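PDB 3WOZ: CLIP-associating protein 2 from Mus musculus, which probably regulates microtubule dynamics through TOG domains, built of HEAT repeats, of the kind that engage tubulin and microtubules. Local coordinates for residues A[68-73]-A[82-87]; A[114-119]-A[152-157]; A[129-134]-A[145-150]; A[174-179]-A[194-199]. All coordinates share one frame; numbering follows the deposited sequence.

Interaction 1 of 4, residues A[68-73]-A[82-87]; sequences ETLVDF and QDWLFV
Trp84 brings an indole NE1 into this contact, and that nitrogen is satisfied by a hydrogen bond to Thr52 OG1 on helix 41-54, which ties down one end of the ring. The opposite, benzo end reaches the helix of 68-73. There Phe73 meets it in an offset edge-to-face pair: the phenyl presents its edge to the indole face, the centroids of the phenyl and of the six-membered indole ring lie 5.8 Å apart, and the planes stand at 79°. The closest atoms are Phe73 CE1 and Trp84 CZ3, at 3.7 Å, with CZ3 lying close to the plane of the phenyl. Leu70 comes in differently, its CD2 sitting in the indole plane against the outer rim, 4.0 Å from Trp84 CH2. The backbones are far apart, with 12.2 Å between the CA atoms of Phe73 and Trp84, so long side chains must bridge the gap. Trp84 does so with CG swung opposite its backbone N (chi1 -170°), which helps carry the indole across to Phe73 and Leu70. Phe51 adds a second edge-to-face partner to Phe73, and Cys48 packs on Trp84, so helix 41-54 lines the same apolar pocket. Bridging of helix 60-77 and segment 82-87 by buried aromatics, with helix 41-54 packing on both Phe73 and Trp84, belongs to the hydrophobic core of a HEAT-repeat TOG domain.

Interaction 2 of 4, residues A[114-119]-A[152-157]; sequences ITRESF and ETLAKQ
Arg116 and Thr153 meet at about a right angle: the threonine lays its CG2 methyl over one face of the guanidinium, 3.4 Å from Arg116 NE. That geometry depends on a kink in the arginine, whose chain runs out extended and then turns at chi3 (51°), bringing the flat group broadside to the methyl. Nearer the backbone, Arg116 and Leu154 slide past one another in opposite senses, with Arg116 CG 3.9 Å from Leu154 CD1. Gln157 approaches at a slant, its amide plane turned 65° from the guanidinium. Its NE2 donates to Arg116 O over 2.9 Å, in a bent bond that arrives from well above the carbonyl plane. Both ends of this amide are in use, since a water accepts from Arg116 NE at 2.8 Å and donates to Gln157 OE1 at 2.7 Å. In this HEAT-repeat TOG domain the contact joins helices 102-118 and 141-155 near their C-terminal ends, where a side-chain amide reaches a main-chain carbonyl. Beyond the two segments, Asp113 forms a salt bridge with Arg116 NH2 and probably helps hold the guanidinium in place, while Asn121 OD1 takes a second hydrogen bond from Gln157 NE2. Were Arg116 an alanine, Asp113 would probably be left without its ionic mate, the Thr153 methyl without the flat group against it and the bridging water without its NE donor. Thr153 OG1, meanwhile, is turned to its own helix and hydrogen-bonds Lys149 O.

Interaction 3 of 4, residues A[129-134]-A[145-150]; sequences MRFTVD and VAILKY
Ile147 splits its two branches between Phe131 and Thr132, and the whole contact is made by these three buried side chains. The long branch goes to the phenylalanine: Ile147 CD1 lies 3.6 Å from Phe131 CE2, and Ile147 CG1 sits 3.8 Å from Phe131 CD2, so the CG1-CD1 branch lies across the CD2-CE2 bond of the ring, each of its carbons nearly equidistant from both. The short branch goes to the threonine, with Ile147 CG2 at 3.6 Å from Thr132 OG1. A chi1 of -69° sets this fork, placing CG2 opposite the backbone N and CG1 opposite the carbonyl carbon. Helix backbones come near enough for that at Thr132 and Ile147, whose CA atoms are 7.4 Å apart. One shell further out, Thr132 OG1 is hydrogen-bonded to Leu128 O within its own helix, so the hydroxyl that faces the methyl has its polar needs met by the main chain. Phe131 also touches Thr90 and Lys94 of helix 85-96, while Trp179 of helix 167-179 packs on Thr132. With an alanine in place of Ile147, both branches would go, and Phe131 is likely to lose the aliphatic branch packed against its CD2-CE2 bond while Thr132 loses its neighbouring methyl. The meeting of segments 129-134 and 145-150 is apolar, so it probably depends on close fit and burial, and between these segments the forked isoleucine supplies the whole of one side of the contact.

Interaction 4 of 4, residues A[174-179]-A[194-199]; sequences SRVITW and SVLISL
Leu196 is the bump of this contact, and Val176 and Ile177 together make the hollow that receives it. Its CD2 methyl settles between the two, 3.8 Å from Val176 CG1 and 3.7 Å from Ile177 CD1. The other methyl, CD1, pushes on toward the helix itself, coming within 4.1 Å of Ile177 CA. Val176 and Leu196 pass alongside each other pointing in opposite directions, whereas Ile177 meets the leucine at about a right angle and forms one wall of the hollow. That wall exists because Ile177 folds over at chi2 (-78°), which carries its CD1 across to the leucine although its CB starts out pointing along the interface. Val176 works as a bump in its turn: its CG1, set opposite the backbone N, points into the partner helix between Leu196 and Val195, where Val195 CG1 lies 4.1 Å away. The segment axes approach to 10.1 Å, and their N-to-C directions are 132° apart, opposed but strongly inclined. Neighbouring helices close the pocket, since Phe218 and Ala222 of helix 216-226 pack on Ile177, Leu225 of the same helix touches Leu196, and Leu148 and Ile151 of helix 141-155 lie against Val195. Interlocking of branched aliphatic side chains between two steeply inclined, oppositely running helices is what one expects in the core of an alpha solenoid of HEAT repeats, the build of this TOG domain.

The four contacts step along the all-helical solenoid from helix 60-77 to helix 186-202. Along the chain interaction 1 closes first, interaction 2 encloses interaction 3, and interaction 4 comes last. Interactions 1 and 2 have centres 14 Å apart and touch through Leu85, which packs on Phe119 and Thr115. Helix 141-155 serves both interactions 2 and 3, and Tyr150 packs against Arg116 between them. Interactions 3 and 4, 10 Å apart between centres, touch where Thr132 O lies close to Arg175 NH2. The centres of interactions 1 and 4 are 27 Å apart, on opposite sides of the chain's centre. Each contact thus touches the next, consistent with the stacked build of an alpha solenoid.

Interaction 1 of 4, residues A[68-73]-A[82-87]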
# COMPACT_ATOMS: atom_id res chain seq x y z
N GLU A 68 7.03 -7.98 10.70
CA GLU A 68 7.56 -9.30 10.31
C GLU A 68 6.47 -10.36 10.26
O GLU A 68 6.50 -11.24 9.41
CB GLU A 68 8.67 -9.75 11.26
CG GLU A 68 9.96 -8.99 11.08
CD GLU A 68 10.97 -9.26 12.18
OE1 GLU A 68 10.58 -9.27 13.37
OE2 GLU A 68 12.16 -9.44 11.86
N THR A 69 5.52 -10.28 11.19
CA THR A 69 4.40 -11.21 11.25
C THR A 69 3.46 -11.03 10.06
O THR A 69 2.85 -12.00 9.60
CB THR A 69 3.62 -11.04 12.58
OG1 THR A 69 4.55 -10.96 13.66
CG2 THR A 69 2.68 -12.22 12.83
N LEU A 70 3.35 -9.80 9.57
CA LEU A 70 2.48 -9.47 8.43
C LEU A 70 2.79 -10.31 7.20
O LEU A 70 1.88 -10.72 6.47
CB LEU A 70 2.58 -7.99 8.05
CG LEU A 70 1.63 -6.95 8.65
CD1 LEU A 70 1.94 -5.57 8.06
CD2 LEU A 70 0.16 -7.30 8.40
N VAL A 71 4.08 -10.58 6.98
CA VAL A 71 4.55 -11.34 5.82
C VAL A 71 3.90 -12.73 5.80
O VAL A 71 3.30 -13.13 4.80
CB VAL A 71 6.09 -11.45 5.79
CG1 VAL A 71 6.57 -12.42 4.70
CG2 VAL A 71 6.71 -10.08 5.58
N ASP A 72 3.99 -13.43 6.92
CA ASP A 72 3.38 -14.75 7.10
C ASP A 72 1.86 -14.69 7.07
O ASP A 72 1.22 -15.59 6.52
CB ASP A 72 3.84 -15.36 8.42
CG ASP A 72 5.30 -15.71 8.40
OD1 ASP A 72 6.10 -14.95 9.01
OD2 ASP A 72 5.66 -16.72 7.76
N PHE A 73 1.30 -13.65 7.67
CA PHE A 73 -0.14 -13.45 7.75
C PHE A 73 -0.73 -13.26 6.36
O PHE A 73 -1.71 -13.92 6.01
CB PHE A 73 -0.46 -12.26 8.66
CG PHE A 73 -1.92 -11.91 8.72
CD1 PHE A 73 -2.38 -10.70 8.20
CD2 PHE A 73 -2.84 -12.77 9.32
CE1 PHE A 73 -3.72 -10.36 8.28
CE2 PHE A 73 -4.18 -12.44 9.39
CZ PHE A 73 -4.62 -11.23 8.88
N GLN A 82 -9.25 -9.68 1.06
CA GLN A 82 -9.56 -8.66 0.06
C GLN A 82 -10.29 -7.43 0.63
O GLN A 82 -10.08 -6.31 0.17
CB GLN A 82 -10.31 -9.26 -1.13
CG GLN A 82 -9.37 -9.99 -2.09
CD GLN A 82 -10.08 -10.68 -3.25
OE1 GLN A 82 -11.18 -10.29 -3.65
NE2 GLN A 82 -9.44 -11.71 -3.79
N ASP A 83 -11.14 -7.66 1.63
CA ASP A 83 -11.89 -6.58 2.27
C ASP A 83 -11.02 -5.77 3.24
O ASP A 83 -11.39 -4.66 3.62
CB ASP A 83 -13.12 -7.13 3.00
CG ASP A 83 -14.15 -7.72 2.05
OD1 ASP A 83 -14.71 -8.78 2.37
OD2 ASP A 83 -14.40 -7.13 0.97
N TRP A 84 -9.88 -6.34 3.63
CA TRP A 84 -8.94 -5.66 4.53
C TRP A 84 -7.81 -4.99 3.74
O TRP A 84 -7.00 -4.26 4.31
CB TRP A 84 -8.37 -6.65 5.56
CG TRP A 84 -7.58 -5.99 6.66
CD1 TRP A 84 -8.03 -5.08 7.56
CD2 TRP A 84 -6.19 -6.19 6.96
NE1 TRP A 84 -7.02 -4.70 8.41
CE2 TRP A 84 -5.87 -5.36 8.06
CE3 TRP A 84 -5.18 -6.99 6.40
CZ2 TRP A 84 -4.59 -5.31 8.62
CZ3 TRP A 84 -3.91 -6.94 6.96
CH2 TRP A 84 -3.62 -6.11 8.06
N LEU A 85 -7.78 -5.24 2.43
CA LEU A 85 -6.68 -4.79 1.59
C LEU A 85 -6.49 -3.26 1.58
O LEU A 85 -5.35 -2.79 1.60
CB LEU A 85 -6.82 -5.33 0.15
CG LEU A 85 -5.74 -4.93 -0.87
CD1 LEU A 85 -4.33 -5.33 -0.43
CD2 LEU A 85 -6.06 -5.49 -2.26
N PHE A 86 -7.59 -2.51 1.56
CA PHE A 86 -7.51 -1.05 1.59
C PHE A 86 -6.68 -0.60 2.80
O PHE A 86 -5.79 0.23 2.66
CB PHE A 86 -8.90 -0.39 1.61
CG PHE A 86 -8.86 1.09 1.90
CD1 PHE A 86 -9.01 1.57 3.20
CD2 PHE A 86 -8.63 2.01 0.88
CE1 PHE A 86 -8.96 2.94 3.48
CE2 PHE A 86 -8.58 3.38 1.14
CZ PHE A 86 -8.75 3.84 2.44
N VAL A 87 -7.00 -1.15 3.96
CA VAL A 87 -6.32 -0.80 5.21
C VAL A 87 -4.86 -1.24 5.19
O VAL A 87 -3.98 -0.44 5.49
CB VAL A 87 -7.06 -1.40 6.44
CG1 VAL A 87 -6.18 -1.35 7.68
CG2 VAL A 87 -8.39 -0.67 6.67

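Interaction 2 of 4, residues A[114-119]-A[152-157]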
# COMPACT_ATOMS: atom_id res chain seq x y z
N ILE A 114 5.32 -8.16 -0.49
CA ILE A 114 4.47 -9.32 -0.27
C ILE A 114 3.02 -9.00 -0.67
O ILE A 114 2.41 -9.74 -1.43
CB ILE A 114 4.53 -9.80 1.22
CG1 ILE A 114 5.96 -10.21 1.60
CG2 ILE A 114 3.55 -10.94 1.49
CD1 ILE A 114 6.56 -11.31 0.76
N THR A 115 2.50 -7.88 -0.17
CA THR A 115 1.17 -7.39 -0.54
C THR A 115 1.00 -7.33 -2.05
O THR A 115 0.04 -7.86 -2.59
CB THR A 115 0.89 -5.99 0.05
OG1 THR A 115 1.05 -6.04 1.47
CG2 THR A 115 -0.54 -5.52 -0.27
N ARG A 116 1.96 -6.70 -2.72
CA ARG A 116 1.88 -6.46 -4.16
C ARG A 116 1.77 -7.73 -4.98
O ARG A 116 1.12 -7.74 -6.03
CB ARG A 116 3.08 -5.64 -4.62
CG ARG A 116 2.84 -4.76 -5.84
CD ARG A 116 3.90 -3.65 -5.90
NE ARG A 116 5.24 -4.22 -5.79
CZ ARG A 116 6.12 -3.96 -4.83
NH1 ARG A 116 5.86 -3.08 -3.86
NH2 ARG A 116 7.29 -4.57 -4.86
N GLU A 117 2.41 -8.81 -4.51
CA GLU A 117 2.39 -10.08 -5.22
C GLU A 117 1.30 -11.04 -4.72
O GLU A 117 1.15 -12.14 -5.25
CB GLU A 117 3.77 -10.77 -5.17
CG GLU A 117 4.16 -11.33 -3.80
CD GLU A 117 5.60 -11.86 -3.76
OE1 GLU A 117 6.44 -11.42 -4.57
OE2 GLU A 117 5.90 -12.70 -2.89
N SER A 118 0.53 -10.62 -3.71
CA SER A 118 -0.45 -11.52 -3.09
C SER A 118 -1.92 -11.22 -3.41
O SER A 118 -2.80 -11.99 -3.04
CB SER A 118 -0.25 -11.53 -1.57
OG SER A 118 1.08 -11.87 -1.22
N PHE A 119 -2.19 -10.12 -4.11
CA PHE A 119 -3.57 -9.67 -4.32
C PHE A 119 -3.82 -9.32 -5.78
O PHE A 119 -2.88 -8.96 -6.48
CB PHE A 119 -3.88 -8.46 -3.43
CG PHE A 119 -3.89 -8.76 -1.96
CD1 PHE A 119 -5.03 -9.29 -1.36
CD2 PHE A 119 -2.77 -8.51 -1.17
CE1 PHE A 119 -5.05 -9.57 0.00
CE2 PHE A 119 -2.78 -8.79 0.19
CZ PHE A 119 -3.92 -9.32 0.78
N GLU A 152 4.11 2.59 -9.75
CA GLU A 152 5.06 2.27 -10.81
C GLU A 152 5.37 0.78 -10.86
O GLU A 152 5.35 0.18 -11.93
CB GLU A 152 6.35 3.08 -10.68
CG GLU A 152 7.03 3.32 -12.02
CD GLU A 152 8.53 3.15 -11.99
OE1 GLU A 152 9.17 3.49 -10.97
OE2 GLU A 152 9.08 2.68 -13.02
N THR A 153 5.66 0.18 -9.70
CA THR A 153 5.99 -1.25 -9.64
C THR A 153 4.77 -2.12 -9.98
O THR A 153 4.91 -3.14 -10.65
CB THR A 153 6.56 -1.63 -8.26
OG1 THR A 153 7.58 -0.69 -7.89
CG2 THR A 153 7.16 -3.03 -8.28
N LEU A 154 3.59 -1.70 -9.54
CA LEU A 154 2.35 -2.42 -9.84
C LEU A 154 2.05 -2.38 -11.34
O LEU A 154 1.55 -3.35 -11.91
CB LEU A 154 1.17 -1.85 -9.05
CG LEU A 154 -0.15 -2.63 -9.12
CD1 LEU A 154 -0.05 -3.97 -8.39
CD2 LEU A 154 -1.31 -1.81 -8.56
N ALA A 155 2.38 -1.25 -11.97
CA ALA A 155 2.16 -1.06 -13.40
C ALA A 155 3.00 -2.01 -14.25
O ALA A 155 2.59 -2.39 -15.35
CB ALA A 155 2.45 0.39 -13.79
N LYS A 156 4.16 -2.41 -13.73
CA LYS A 156 5.05 -3.35 -14.41
C LYS A 156 4.53 -4.79 -14.40
O LYS A 156 5.01 -5.63 -15.16
CB LYS A 156 6.47 -3.31 -13.81
CG LYS A 156 7.11 -1.92 -13.70
CD LYS A 156 7.27 -1.24 -15.06
CE LYS A 156 7.71 0.21 -14.92
NZ LYS A 156 9.13 0.33 -14.48
N GLN A 157 3.57 -5.07 -13.53
CA GLN A 157 3.01 -6.42 -13.42
C GLN A 157 1.53 -6.51 -13.81
O GLN A 157 0.95 -7.60 -13.84
CB GLN A 157 3.26 -7.00 -12.02
CG GLN A 157 2.52 -6.31 -10.87
CD GLN A 157 2.78 -6.95 -9.51
OE1 GLN A 157 3.93 -7.12 -9.10
NE2 GLN A 157 1.71 -7.30 -8.80
O HOH W 1 5.55 -6.71 -6.96

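Interaction 3 of 4, residues A[129-134]-A[145-150]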
# COMPACT_ATOMS: atom_id res chain seq x y z
N MSE A 129 -5.66 4.49 -6.65
CA MSE A 129 -6.25 5.67 -7.28
C MSE A 129 -7.03 6.51 -6.27
O MSE A 129 -6.83 7.73 -6.20
CB MSE A 129 -7.11 5.29 -8.49
CG MSE A 129 -6.33 4.71 -9.67
SE MSE A 129 -4.83 5.79 -10.34
CE MSE A 129 -3.36 4.98 -9.34
N ARG A 130 -7.87 5.86 -5.47
CA ARG A 130 -8.61 6.54 -4.39
C ARG A 130 -7.68 7.15 -3.33
O ARG A 130 -7.93 8.26 -2.86
CB ARG A 130 -9.61 5.58 -3.74
CG ARG A 130 -10.88 5.33 -4.56
CD ARG A 130 -11.86 4.38 -3.86
NE ARG A 130 -11.33 3.02 -3.76
CZ ARG A 130 -11.44 2.09 -4.71
NH1 ARG A 130 -12.05 2.37 -5.85
NH2 ARG A 130 -10.92 0.89 -4.51
N PHE A 131 -6.62 6.43 -2.98
CA PHE A 131 -5.67 6.91 -1.97
C PHE A 131 -4.92 8.16 -2.43
O PHE A 131 -4.67 9.07 -1.64
CB PHE A 131 -4.69 5.81 -1.57
CG PHE A 131 -3.91 6.10 -0.31
CD1 PHE A 131 -4.55 6.53 0.85
CD2 PHE A 131 -2.53 5.90 -0.27
CE1 PHE A 131 -3.84 6.78 2.01
CE2 PHE A 131 -1.80 6.15 0.89
CZ PHE A 131 -2.46 6.59 2.04
N THR A 132 -4.56 8.20 -3.71
CA THR A 132 -3.88 9.35 -4.31
C THR A 132 -4.72 10.63 -4.19
O THR A 132 -4.18 11.70 -3.89
CB THR A 132 -3.54 9.07 -5.79
OG1 THR A 132 -2.66 7.94 -5.87
CG2 THR A 132 -2.85 10.27 -6.44
N VAL A 133 -6.03 10.51 -4.39
CA VAL A 133 -6.93 11.66 -4.31
C VAL A 133 -7.49 11.89 -2.90
O VAL A 133 -8.03 12.97 -2.62
CB VAL A 133 -8.10 11.56 -5.34
CG1 VAL A 133 -7.59 11.12 -6.70
CG2 VAL A 133 -9.20 10.62 -4.85
N ASP A 134 -7.36 10.89 -2.03
CA ASP A 134 -8.00 10.89 -0.71
C ASP A 134 -7.96 12.27 -0.05
O ASP A 134 -6.88 12.82 0.21
CB ASP A 134 -7.39 9.82 0.20
CG ASP A 134 -8.37 9.32 1.26
OD1 ASP A 134 -8.95 10.16 2.00
OD2 ASP A 134 -8.55 8.09 1.37
N VAL A 145 5.94 9.93 -2.54
CA VAL A 145 7.00 9.12 -3.13
C VAL A 145 6.66 7.62 -3.03
O VAL A 145 6.74 6.89 -4.01
CB VAL A 145 8.38 9.42 -2.47
CG1 VAL A 145 9.43 8.39 -2.86
CG2 VAL A 145 8.86 10.83 -2.84
N ALA A 146 6.28 7.19 -1.83
CA ALA A 146 5.95 5.79 -1.56
C ALA A 146 4.74 5.31 -2.38
O ALA A 146 4.78 4.23 -2.97
CB ALA A 146 5.73 5.58 -0.07
N ILE A 147 3.68 6.12 -2.41
CA ILE A 147 2.51 5.82 -3.24
C ILE A 147 2.91 5.67 -4.71
O ILE A 147 2.53 4.69 -5.35
CB ILE A 147 1.42 6.91 -3.13
CG1 ILE A 147 0.78 6.89 -1.74
CG2 ILE A 147 0.34 6.72 -4.21
CD1 ILE A 147 0.20 8.24 -1.33
N LEU A 148 3.68 6.62 -5.22
CA LEU A 148 4.10 6.63 -6.62
C LEU A 148 5.01 5.46 -6.98
O LEU A 148 4.81 4.80 -8.01
CB LEU A 148 4.76 7.97 -6.99
CG LEU A 148 3.89 9.23 -6.93
CD1 LEU A 148 4.75 10.50 -6.91
CD2 LEU A 148 2.85 9.28 -8.08
N LYS A 149 6.01 5.18 -6.14
CA LYS A 149 6.89 4.04 -6.38
C LYS A 149 6.10 2.73 -6.46
O LYS A 149 6.38 1.87 -7.29
CB LYS A 149 7.98 3.94 -5.31
CG LYS A 149 9.14 4.89 -5.52
CD LYS A 149 10.20 4.67 -4.45
CE LYS A 149 11.51 5.38 -4.77
NZ LYS A 149 12.39 5.38 -3.56
N TYR A 150 5.10 2.60 -5.59
CA TYR A 150 4.26 1.40 -5.57
C TYR A 150 3.42 1.30 -6.84
O TYR A 150 3.37 0.23 -7.46
CB TYR A 150 3.39 1.38 -4.31
CG TYR A 150 2.74 0.04 -4.03
CD1 TYR A 150 1.60 -0.37 -4.73
CD2 TYR A 150 3.25 -0.81 -3.05
CE1 TYR A 150 1.00 -1.59 -4.46
CE2 TYR A 150 2.64 -2.03 -2.77
CZ TYR A 150 1.52 -2.42 -3.49
OH TYR A 150 0.92 -3.62 -3.22

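Interaction 4 of 4, residues A[174-179]-A[194-199]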
# COMPACT_ATOMS: atom_id res chain seq x y z
N SER A 174 -4.39 13.37 -12.86
CA SER A 174 -4.30 14.84 -12.77
C SER A 174 -3.36 15.29 -11.66
O SER A 174 -2.48 16.12 -11.89
CB SER A 174 -5.68 15.45 -12.53
OG SER A 174 -6.58 15.13 -13.58
N ARG A 175 -3.55 14.73 -10.47
CA ARG A 175 -2.71 15.03 -9.32
C ARG A 175 -1.24 14.68 -9.58
O ARG A 175 -0.35 15.44 -9.21
CB ARG A 175 -3.21 14.30 -8.07
CG ARG A 175 -4.54 14.82 -7.55
CD ARG A 175 -4.84 14.30 -6.16
NE ARG A 175 -3.87 14.75 -5.16
CZ ARG A 175 -4.10 14.82 -3.85
NH1 ARG A 175 -3.15 15.24 -3.03
NH2 ARG A 175 -5.29 14.48 -3.37
N VAL A 176 -1.02 13.53 -10.23
CA VAL A 176 0.32 13.05 -10.55
C VAL A 176 1.04 14.00 -11.51
O VAL A 176 2.23 14.30 -11.31
CB VAL A 176 0.30 11.59 -11.10
CG1 VAL A 176 1.70 11.11 -11.46
CG2 VAL A 176 -0.32 10.64 -10.09
N ILE A 177 0.32 14.49 -12.53
CA ILE A 177 0.86 15.44 -13.51
C ILE A 177 1.54 16.63 -12.83
O ILE A 177 2.67 16.99 -13.18
CB ILE A 177 -0.25 16.01 -14.47
CG1 ILE A 177 -1.17 14.90 -15.01
CG2 ILE A 177 0.38 16.84 -15.61
CD1 ILE A 177 -0.60 14.06 -16.15
N THR A 178 0.85 17.24 -11.87
CA THR A 178 1.36 18.42 -11.17
C THR A 178 2.51 18.07 -10.23
O THR A 178 3.47 18.83 -10.12
CB THR A 178 0.24 19.15 -10.40
OG1 THR A 178 -0.50 18.21 -9.62
CG2 THR A 178 -0.70 19.86 -11.38
N TRP A 179 2.41 16.92 -9.57
CA TRP A 179 3.48 16.41 -8.71
C TRP A 179 4.77 16.18 -9.50
O TRP A 179 5.85 16.06 -8.93
CB TRP A 179 3.05 15.11 -8.01
CG TRP A 179 1.93 15.26 -7.00
CD1 TRP A 179 1.40 16.43 -6.53
CD2 TRP A 179 1.25 14.21 -6.31
NE1 TRP A 179 0.41 16.17 -5.61
CE2 TRP A 179 0.30 14.82 -5.45
CE3 TRP A 179 1.34 12.81 -6.33
CZ2 TRP A 179 -0.55 14.07 -4.63
CZ3 TRP A 179 0.49 12.07 -5.51
CH2 TRP A 179 -0.44 12.71 -4.67
N SER A 194 7.92 8.58 -13.80
CA SER A 194 7.95 7.13 -13.96
C SER A 194 6.54 6.55 -13.92
O SER A 194 6.23 5.64 -14.69
CB SER A 194 8.85 6.48 -12.90
OG SER A 194 8.42 6.79 -11.59
N VAL A 195 5.69 7.07 -13.03
CA VAL A 195 4.29 6.62 -12.96
C VAL A 195 3.54 6.92 -14.26
O VAL A 195 2.91 6.03 -14.83
CB VAL A 195 3.55 7.21 -11.73
CG1 VAL A 195 2.03 7.07 -11.87
CG2 VAL A 195 4.01 6.52 -10.47
N LEU A 196 3.65 8.16 -14.73
CA LEU A 196 3.01 8.57 -15.99
C LEU A 196 3.55 7.79 -17.18
O LEU A 196 2.78 7.36 -18.04
CB LEU A 196 3.15 10.08 -16.22
CG LEU A 196 2.45 11.01 -15.23
CD1 LEU A 196 2.77 12.46 -15.54
CD2 LEU A 196 0.94 10.79 -15.21
N ILE A 197 4.86 7.59 -17.21
CA ILE A 197 5.53 6.79 -18.24
C ILE A 197 5.00 5.36 -18.24
O ILE A 197 4.58 4.85 -19.28
CB ILE A 197 7.08 6.80 -18.06
CG1 ILE A 197 7.68 8.17 -18.43
CG2 ILE A 197 7.74 5.67 -18.86
CD1 ILE A 197 7.62 8.54 -19.91
N SER A 198 5.01 4.72 -17.07
CA SER A 198 4.59 3.32 -16.94
C SER A 198 3.13 3.11 -17.33
O SER A 198 2.81 2.14 -18.01
CB SER A 198 4.88 2.78 -15.54
OG SER A 198 4.35 3.63 -14.54
N LEU A 199 2.25 4.01 -16.90
CA LEU A 199 0.82 3.91 -17.25
C LEU A 199 0.59 4.12 -18.74
O LEU A 199 -0.27 3.47 -19.34
CB LEU A 199 -0.02 4.89 -16.43
CG LEU A 199 -0.09 4.70 -14.90
CD1 LEU A 199 -1.00 5.75 -14.29
CD2 LEU A 199 -0.55 3.30 -14.51